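Local coordinates for Thiol:disulfide interchange protein (Proteus mirabilis, PDB 4OD7) that probably acts as a periplasmic thiol-disulfide oxidoreductase of the DsbA subfamily, introducing disulfide bonds into folding proteins through a thioredoxin-type redox centre, at residues E49-E54 with A178-V183. The protein carries 1 engineered substitution. Residues are numbered along the deposited sequence; the frame is centred on the assembly and turned at random.
Sequences EKNVPE and AYSDVV
With its carboxamide carbon CG trans to the carbonyl carbon (chi1 -75°), Asn51 sends its amide across to Ser180, whose hydroxyl, set opposite the backbone N (chi1 166°), reaches out from helix 172-187 to meet it. The single hydrogen bond between the segments 49-54 and 178-183 results: Asn51 ND2 donates to Ser180 OG over 3.0 Å. The hydroxyl oxygen lies nearly in the amide plane of Asn51, but the bond is bent, with an angle of 146° at the hydrogen. Asn51 CB also sits only 3.1 Å from Ser180 OG, so the hydroxyl lodges against the base of the asparagine side chain as well as its nitrogen. The CA atoms of Asn51 and Ser180, 6.6 Å apart, are the nearest such pair across the two segments. Further along, Val52 CG1 and Val183 CG1 make a loose apolar contact at 4.4 Å, and Val52 also rests on Asn184 and Leu187. The backbone O of Asn51 separately accepts a hydrogen bond from Asn184 ND2, so Asn51 is tied to helix 172-187 through both its side chain and its backbone, while Ser180 packs on Thr47 and Val48. The contact thus joins the C-terminal helix of this thioredoxin-fold protein to helix 44-51 and the chain that follows it toward strand 58-62. Its chemistry is that of a small, partly buried seam, in which one amide-hydroxyl bond supplies the polar link between the segments and a thin valine contact extends it.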
loop_
_atom_site.group_PDB
_atom_site.type_symbol
_atom_site.label_atom_id
_atom_site.label_comp_id
_atom_site.label_asym_id
_atom_site.label_seq_id
_atom_site.Cartn_x
_atom_site.Cartn_y
_atom_site.Cartn_z
ATOM N N GLU A 49 -2.526 -11.079 1.005
ATOM C CA GLU A 49 -2.484 -11.085 2.445
ATOM C C GLU A 49 -3.166 -12.339 2.988
ATOM O O GLU A 49 -2.696 -12.932 3.952
ATOM C CB GLU A 49 -3.162 -9.814 2.992
ATOM C CG GLU A 49 -2.369 -8.531 2.799
ATOM C CD GLU A 49 -3.225 -7.253 2.706
ATOM O OE1 GLU A 49 -4.425 -7.300 3.039
ATOM O OE2 GLU A 49 -2.670 -6.211 2.298
ATOM N N LYS A 50 -4.220 -12.786 2.313
ATOM C CA LYS A 50 -4.960 -13.981 2.725
ATOM C C LYS A 50 -4.217 -15.313 2.485
ATOM O O LYS A 50 -4.605 -16.352 3.047
ATOM C CB LYS A 50 -6.301 -14.034 1.995
ATOM C CG LYS A 50 -7.363 -13.128 2.570
ATOM C CD LYS A 50 -8.697 -13.267 1.833
ATOM C CE LYS A 50 -9.879 -13.165 2.784
ATOM N NZ LYS A 50 -11.169 -13.165 2.058
ATOM N N ASN A 51 -3.219 -15.302 1.600
ATOM C CA ASN A 51 -2.625 -16.535 1.118
ATOM C C ASN A 51 -1.182 -16.764 1.551
ATOM O O ASN A 51 -0.638 -17.807 1.338
ATOM C CB ASN A 51 -2.706 -16.555 -0.406
ATOM C CG ASN A 51 -4.113 -16.854 -0.910
ATOM O OD1 ASN A 51 -4.896 -17.524 -0.248
ATOM N ND2 ASN A 51 -4.427 -16.372 -2.096
ATOM N N VAL A 52 -0.566 -15.781 2.168
ATOM C CA VAL A 52 0.806 -15.919 2.658
ATOM C C VAL A 52 0.856 -16.882 3.856
ATOM O O VAL A 52 -0.174 -17.173 4.459
ATOM C CB VAL A 52 1.437 -14.553 3.031
ATOM C CG1 VAL A 52 1.741 -13.765 1.782
ATOM C CG2 VAL A 52 0.539 -13.766 3.982
ATOM N N PRO A 53 2.044 -17.424 4.160
ATOM C CA PRO A 53 2.195 -18.253 5.355
ATOM C C PRO A 53 1.781 -17.515 6.633
ATOM O O PRO A 53 1.946 -16.301 6.704
ATOM C CB PRO A 53 3.686 -18.538 5.377
ATOM C CG PRO A 53 4.138 -18.355 4.055
ATOM C CD PRO A 53 3.328 -17.268 3.473
ATOM N N GLU A 54 1.321 -18.244 7.644
ATOM C CA GLU A 54 0.955 -17.652 8.923
ATOM C C GLU A 54 2.176 -17.000 9.539
ATOM O O GLU A 54 3.275 -17.475 9.326
ATOM N N ALA A 178 -2.819 -15.347 -9.330
ATOM C CA ALA A 178 -1.533 -15.531 -9.955
ATOM C C ALA A 178 -0.505 -14.690 -9.248
ATOM O O ALA A 178 0.632 -15.073 -9.166
ATOM C CB ALA A 178 -1.595 -15.157 -11.414
ATOM N N TYR A 179 -0.895 -13.495 -8.825
ATOM C CA TYR A 179 -0.007 -12.586 -8.107
ATOM C C TYR A 179 0.366 -13.197 -6.780
ATOM O O TYR A 179 1.539 -13.243 -6.403
ATOM C CB TYR A 179 -0.651 -11.221 -7.864
ATOM C CG TYR A 179 0.362 -10.111 -7.560
ATOM C CD1 TYR A 179 0.888 -9.931 -6.283
ATOM C CD2 TYR A 179 0.767 -9.226 -8.557
ATOM C CE1 TYR A 179 1.812 -8.931 -6.021
ATOM C CE2 TYR A 179 1.676 -8.230 -8.306
ATOM C CZ TYR A 179 2.196 -8.077 -7.034
ATOM O OH TYR A 179 3.114 -7.066 -6.803
ATOM N N SER A 180 -0.666 -13.674 -6.085
ATOM C CA SER A 180 -0.521 -14.335 -4.786
ATOM C C SER A 180 0.334 -15.585 -4.897
ATOM O O SER A 180 1.041 -15.932 -3.968
ATOM C CB SER A 180 -1.886 -14.715 -4.230
ATOM O OG SER A 180 -1.722 -15.609 -3.157
ATOM N N ASP A 181 0.230 -16.269 -6.032
ATOM C CA ASP A 181 1.037 -17.445 -6.321
ATOM C C ASP A 181 2.532 -17.091 -6.374
ATOM O O ASP A 181 3.347 -17.751 -5.754
ATOM C CB ASP A 181 0.567 -18.029 -7.642
ATOM C CG ASP A 181 0.794 -19.510 -7.772
ATOM O OD1 ASP A 181 0.990 -20.210 -6.748
ATOM O OD2 ASP A 181 0.742 -19.973 -8.937
ATOM N N VAL A 182 2.891 -16.055 -7.136
ATOM C CA VAL A 182 4.297 -15.604 -7.270
ATOM C C VAL A 182 4.936 -15.158 -5.944
ATOM O O VAL A 182 6.102 -15.428 -5.699
ATOM C CB VAL A 182 4.422 -14.476 -8.316
ATOM C CG1 VAL A 182 5.836 -13.948 -8.415
ATOM C CG2 VAL A 182 4.000 -15.004 -9.655
ATOM N N VAL A 183 4.186 -14.415 -5.128
ATOM C CA VAL A 183 4.688 -13.901 -3.849
ATOM C C VAL A 183 5.129 -15.009 -2.917
ATOM O O VAL A 183 6.219 -14.952 -2.358
ATOM C CB VAL A 183 3.648 -13.048 -3.142
ATOM C CG1 VAL A 183 4.109 -12.682 -1.726
ATOM C CG2 VAL A 183 3.397 -11.815 -3.963
#